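Long-range contacts in precorrin-8x Methyl Mutase (Thermus thermophilus, PDB 1V9C), which probably acts as a precorrin-8X methylmutase, an isomerase of adenosylcobalamin (cobalamin) biosynthesis: residues Thr49-Gly54 and Pro179-Glu184; Gly150-Leu155 and Glu175-Trp180. All blocks are in the same frame, centred on the assembly; numbering follows the deposited sequence.

Contact 1 of 2, residues Thr49-Gly54 and Pro179-Glu184; sequences TRFSQG and PWIVTE
S52 OG and W180 CG each lie between their own backbone N and carbonyl carbon (chi1 75° and 47°): the W180 torsion brings the indole under S52 CB, and the S52 torsion turns OG to the W180 backbone N. They meet at the antiparallel edge of a doubly wound alpha/beta sheet. Strand 49-51, outermost on this side within the chain, runs at 164° to strand 180-183, the two axes coming within 4.8 Å. Two nearly straight backbone hydrogen bonds define R50-V182 as the hydrogen-bonded pair: R50 N to V182 O and V182 N to R50 O, both 2.9 Å. T49-T183 and F51-I181 are the flanking non-hydrogen-bonded pairs.

On the face carrying T49, F51, I181 and T183, the F51 and I181 side chains lie alongside each other and point the same way. I181 CG2 sits over the F51 ring, displaced toward its rim, in a CH-pi contact 4.1 Å from the centroid, while I181 CD1 reaches F51 CE2 at 3.6 Å. Helix 30-40 covers this face through V33 and M36. The R50 and V182 face is packed instead by helix 166-174, where M174 meets W180, V182 and E184. Here the bent R50 chain brings its guanidinium to the E184 carboxylate. R50 NH1 lies 3.2 Å from E184 OE2, but that oxygen stands well out of the guanidinium plane, so the salt bridge is one of charge without a directed N-H.

Beyond the strand, S52 N donates a bent bond to W180 O. S52 OG accepts W180 N at 2.9 Å, and S52 CB lies 3.5 Å from the centroid of the W180 five-membered ring, almost directly above it.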
# COMPACT_ATOMS: atom_id res chain seq x y z
N THR B 49 2.05 -3.05 -16.99
CA THR B 49 2.53 -1.69 -16.96
C THR B 49 2.80 -1.08 -18.32
O THR B 49 3.58 -1.62 -19.10
CB THR B 49 3.78 -1.58 -16.08
OG1 THR B 49 3.49 -2.13 -14.79
CG2 THR B 49 4.19 -0.14 -15.93
N ARG B 50 2.17 0.05 -18.58
CA ARG B 50 2.32 0.74 -19.85
C ARG B 50 2.72 2.20 -19.67
O ARG B 50 2.19 2.89 -18.79
CB ARG B 50 1.01 0.65 -20.65
CG ARG B 50 1.18 0.94 -22.12
CD ARG B 50 0.27 0.06 -22.96
NE ARG B 50 -0.77 0.82 -23.65
CZ ARG B 50 -1.69 0.28 -24.43
NH1 ARG B 50 -1.70 -1.04 -24.62
NH2 ARG B 50 -2.60 1.04 -25.03
N PHE B 51 3.66 2.66 -20.48
CA PHE B 51 4.11 4.04 -20.40
C PHE B 51 3.70 4.84 -21.63
O PHE B 51 3.42 4.28 -22.68
CB PHE B 51 5.63 4.09 -20.28
CG PHE B 51 6.18 3.40 -19.08
CD1 PHE B 51 6.21 2.01 -19.02
CD2 PHE B 51 6.68 4.13 -18.01
CE1 PHE B 51 6.73 1.36 -17.91
CE2 PHE B 51 7.20 3.49 -16.89
CZ PHE B 51 7.22 2.10 -16.84
N SER B 52 3.66 6.15 -21.49
CA SER B 52 3.35 6.99 -22.64
C SER B 52 4.70 7.52 -23.08
O SER B 52 5.66 7.52 -22.29
CB SER B 52 2.45 8.16 -22.25
OG SER B 52 3.18 9.15 -21.55
N GLN B 53 4.79 7.96 -24.33
CA GLN B 53 6.02 8.50 -24.89
C GLN B 53 6.55 9.64 -24.02
O GLN B 53 5.83 10.58 -23.71
CB GLN B 53 5.74 9.00 -26.30
CG GLN B 53 6.96 9.51 -27.06
CD GLN B 53 6.59 10.01 -28.44
OE1 GLN B 53 6.05 9.26 -29.26
NE2 GLN B 53 6.88 11.28 -28.71
N GLY B 54 7.82 9.53 -23.61
CA GLY B 54 8.44 10.56 -22.78
C GLY B 54 8.02 10.66 -21.32
O GLY B 54 8.42 11.59 -20.63
N PRO B 179 1.77 13.25 -20.21
CA PRO B 179 2.47 11.97 -20.09
C PRO B 179 1.90 11.15 -18.94
O PRO B 179 1.38 11.69 -17.97
CB PRO B 179 3.92 12.40 -19.89
CG PRO B 179 3.80 13.70 -19.19
CD PRO B 179 2.64 14.38 -19.87
N TRP B 180 1.98 9.83 -19.05
CA TRP B 180 1.44 9.01 -17.99
C TRP B 180 2.06 7.63 -17.92
O TRP B 180 2.79 7.21 -18.82
CB TRP B 180 -0.07 8.87 -18.17
CG TRP B 180 -0.43 8.52 -19.59
CD1 TRP B 180 -0.88 9.37 -20.55
CD2 TRP B 180 -0.33 7.23 -20.21
NE1 TRP B 180 -1.06 8.70 -21.74
CE2 TRP B 180 -0.74 7.38 -21.56
CE3 TRP B 180 0.06 5.96 -19.76
CZ2 TRP B 180 -0.76 6.32 -22.46
CZ3 TRP B 180 0.04 4.90 -20.66
CH2 TRP B 180 -0.37 5.08 -21.99
N ILE B 181 1.75 6.94 -16.82
CA ILE B 181 2.18 5.57 -16.57
C ILE B 181 0.95 4.94 -15.95
O ILE B 181 0.37 5.46 -14.99
CB ILE B 181 3.32 5.47 -15.57
CG1 ILE B 181 4.51 6.32 -16.03
CG2 ILE B 181 3.73 4.00 -15.42
CD1 ILE B 181 5.71 6.22 -15.13
N VAL B 182 0.56 3.80 -16.52
CA VAL B 182 -0.63 3.11 -16.10
C VAL B 182 -0.42 1.62 -15.85
O VAL B 182 0.46 1.01 -16.45
CB VAL B 182 -1.73 3.30 -17.19
CG1 VAL B 182 -2.80 2.25 -17.06
CG2 VAL B 182 -2.36 4.68 -17.06
N THR B 183 -1.21 1.06 -14.94
CA THR B 183 -1.18 -0.38 -14.68
C THR B 183 -2.51 -0.84 -15.29
O THR B 183 -3.58 -0.61 -14.74
CB THR B 183 -1.15 -0.74 -13.16
OG1 THR B 183 -2.23 -0.08 -12.47
CG2 THR B 183 0.18 -0.34 -12.54
N GLU B 184 -2.41 -1.46 -16.46
CA GLU B 184 -3.57 -1.95 -17.20
C GLU B 184 -4.42 -2.90 -16.36
O GLU B 184 -3.90 -3.71 -15.60
CB GLU B 184 -3.10 -2.68 -18.46
CG GLU B 184 -2.12 -1.90 -19.33
CD GLU B 184 -2.77 -1.30 -20.56
OE1 GLU B 184 -3.55 -0.33 -20.43
OE2 GLU B 184 -2.51 -1.82 -21.67

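Contact 2 of 2, residues Gly150-Leu155 and Glu175-Trp180; sequences GARPAL and EAPVPW
L155 and P179 bring their CA atoms to 5.2 Å, where the segments 152-155 and 177-180 run nearly parallel, their end-to-end directions differing by 23°; no hydrogen bond links the two ranges, so the contact rests on van der Waals packing, much of it side chain against backbone. With CG anti to the backbone N (chi1 167°), the CD1 branch of L155 reaches across to the second segment. That methyl meets P179 O at 3.4 Å and W180 CA at 3.5 Å, with P179 CB a little farther away. V178 uses its CG2 branch: this methyl lies against the P153 carbonyl, 3.0 Å from O, a tight fit for a carbon, and 4.1 Å from P153 CD, the two side chains crossing at about a right angle. Farther out, the R152 chain, bent at chi2, swings its guanidinium over to P177, where R152 NH1 comes 3.2 Å from P177 CG; the ring and the arginine chain again cross roughly perpendicularly.

The two ranges are the loops leading into strands 155-158 and 180-183, parallel neighbours joined through helix 166-174 in a beta-alpha-beta unit, and a backbone bond between P179 and V156 begins their pairing. I147 of helix 137-147 touches R152, P153, P177 and V178, whereas A62 and A58 of helix 55-65 meet A154 and P179 respectively.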
# COMPACT_ATOMS: atom_id res chain seq x y z
N GLY B 150 -7.44 22.71 -19.72
CA GLY B 150 -6.23 23.50 -19.58
C GLY B 150 -5.27 23.12 -18.46
O GLY B 150 -4.26 23.80 -18.26
N ALA B 151 -5.57 22.07 -17.71
CA ALA B 151 -4.67 21.65 -16.64
C ALA B 151 -3.53 20.86 -17.29
O ALA B 151 -3.77 20.01 -18.14
CB ALA B 151 -5.42 20.79 -15.63
N ARG B 152 -2.29 21.15 -16.89
CA ARG B 152 -1.12 20.46 -17.45
C ARG B 152 -0.15 19.90 -16.39
O ARG B 152 0.91 20.49 -16.11
CB ARG B 152 -0.37 21.39 -18.41
CG ARG B 152 -1.18 21.83 -19.63
CD ARG B 152 -1.83 20.62 -20.32
NE ARG B 152 -2.70 21.01 -21.42
CZ ARG B 152 -3.62 20.22 -21.97
NH1 ARG B 152 -3.80 18.99 -21.51
NH2 ARG B 152 -4.36 20.66 -22.97
N PRO B 153 -0.50 18.76 -15.80
CA PRO B 153 0.37 18.13 -14.79
C PRO B 153 1.62 17.63 -15.51
O PRO B 153 1.53 17.22 -16.66
CB PRO B 153 -0.48 16.98 -14.27
CG PRO B 153 -1.89 17.40 -14.55
CD PRO B 153 -1.78 18.04 -15.91
N ALA B 154 2.77 17.68 -14.85
CA ALA B 154 3.98 17.20 -15.50
C ALA B 154 3.85 15.73 -15.84
O ALA B 154 4.28 15.30 -16.91
CB ALA B 154 5.19 17.43 -14.59
N LEU B 155 3.26 14.95 -14.94
CA LEU B 155 3.08 13.51 -15.16
C LEU B 155 1.96 12.93 -14.31
O LEU B 155 1.74 13.36 -13.18
CB LEU B 155 4.38 12.75 -14.85
CG LEU B 155 4.29 11.22 -14.74
CD1 LEU B 155 3.95 10.57 -16.09
CD2 LEU B 155 5.63 10.70 -14.23
N GLU B 175 -5.61 8.21 -23.24
CA GLU B 175 -5.99 8.85 -24.51
C GLU B 175 -5.98 10.36 -24.29
O GLU B 175 -6.57 11.12 -25.06
CB GLU B 175 -7.38 8.37 -24.93
CG GLU B 175 -7.47 6.85 -25.09
CD GLU B 175 -8.88 6.36 -25.41
OE1 GLU B 175 -9.81 6.66 -24.63
OE2 GLU B 175 -9.05 5.66 -26.43
N ALA B 176 -5.29 10.78 -23.24
CA ALA B 176 -5.19 12.19 -22.87
C ALA B 176 -3.85 12.81 -23.28
O ALA B 176 -2.88 12.09 -23.56
CB ALA B 176 -5.40 12.34 -21.38
N PRO B 177 -3.79 14.16 -23.33
CA PRO B 177 -2.64 14.99 -23.70
C PRO B 177 -1.66 15.31 -22.57
O PRO B 177 -1.29 16.47 -22.37
CB PRO B 177 -3.30 16.26 -24.22
CG PRO B 177 -4.39 16.43 -23.25
CD PRO B 177 -4.98 15.02 -23.19
N VAL B 178 -1.23 14.28 -21.83
CA VAL B 178 -0.29 14.47 -20.73
C VAL B 178 0.49 13.17 -20.59
O VAL B 178 -0.04 12.09 -20.85
CB VAL B 178 -1.04 14.78 -19.41
CG1 VAL B 178 -1.75 13.54 -18.90
CG2 VAL B 178 -0.08 15.30 -18.37
N PRO B 179 1.77 13.25 -20.21
CA PRO B 179 2.47 11.97 -20.09
C PRO B 179 1.90 11.15 -18.94
O PRO B 179 1.38 11.69 -17.97
CB PRO B 179 3.92 12.40 -19.89
CG PRO B 179 3.80 13.70 -19.19
CD PRO B 179 2.64 14.38 -19.87
N TRP B 180 1.98 9.83 -19.05
CA TRP B 180 1.44 9.01 -17.99
C TRP B 180 2.06 7.63 -17.92
O TRP B 180 2.79 7.21 -18.82
CB TRP B 180 -0.07 8.87 -18.17
CG TRP B 180 -0.43 8.52 -19.59
CD1 TRP B 180 -0.88 9.37 -20.55
CD2 TRP B 180 -0.33 7.23 -20.21
NE1 TRP B 180 -1.06 8.70 -21.74
CE2 TRP B 180 -0.74 7.38 -21.56
CE3 TRP B 180 0.06 5.96 -19.76
CZ2 TRP B 180 -0.76 6.32 -22.46
CZ3 TRP B 180 0.04 4.90 -20.66
CH2 TRP B 180 -0.37 5.08 -21.99

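Contacts 1 and 2 lie at successive points along one chain segment: both include P179 and W180, and their centres are 11 Å apart. Strand 180-183 has the antiparallel strand 49-51 on one flank and the parallel strand 155-158 on the other, with contact 2 formed just before that parallel pairing begins. Direct packing also joins them, since I181 CG1 of contact 1 approaches L155 CD1 of contact 2 at 4.3 Å. No other protein chain of the assembly touches any of the four segments. The geometry here documents assembly of the sheet and its entry loops, and by itself assigns neither contact to the active site.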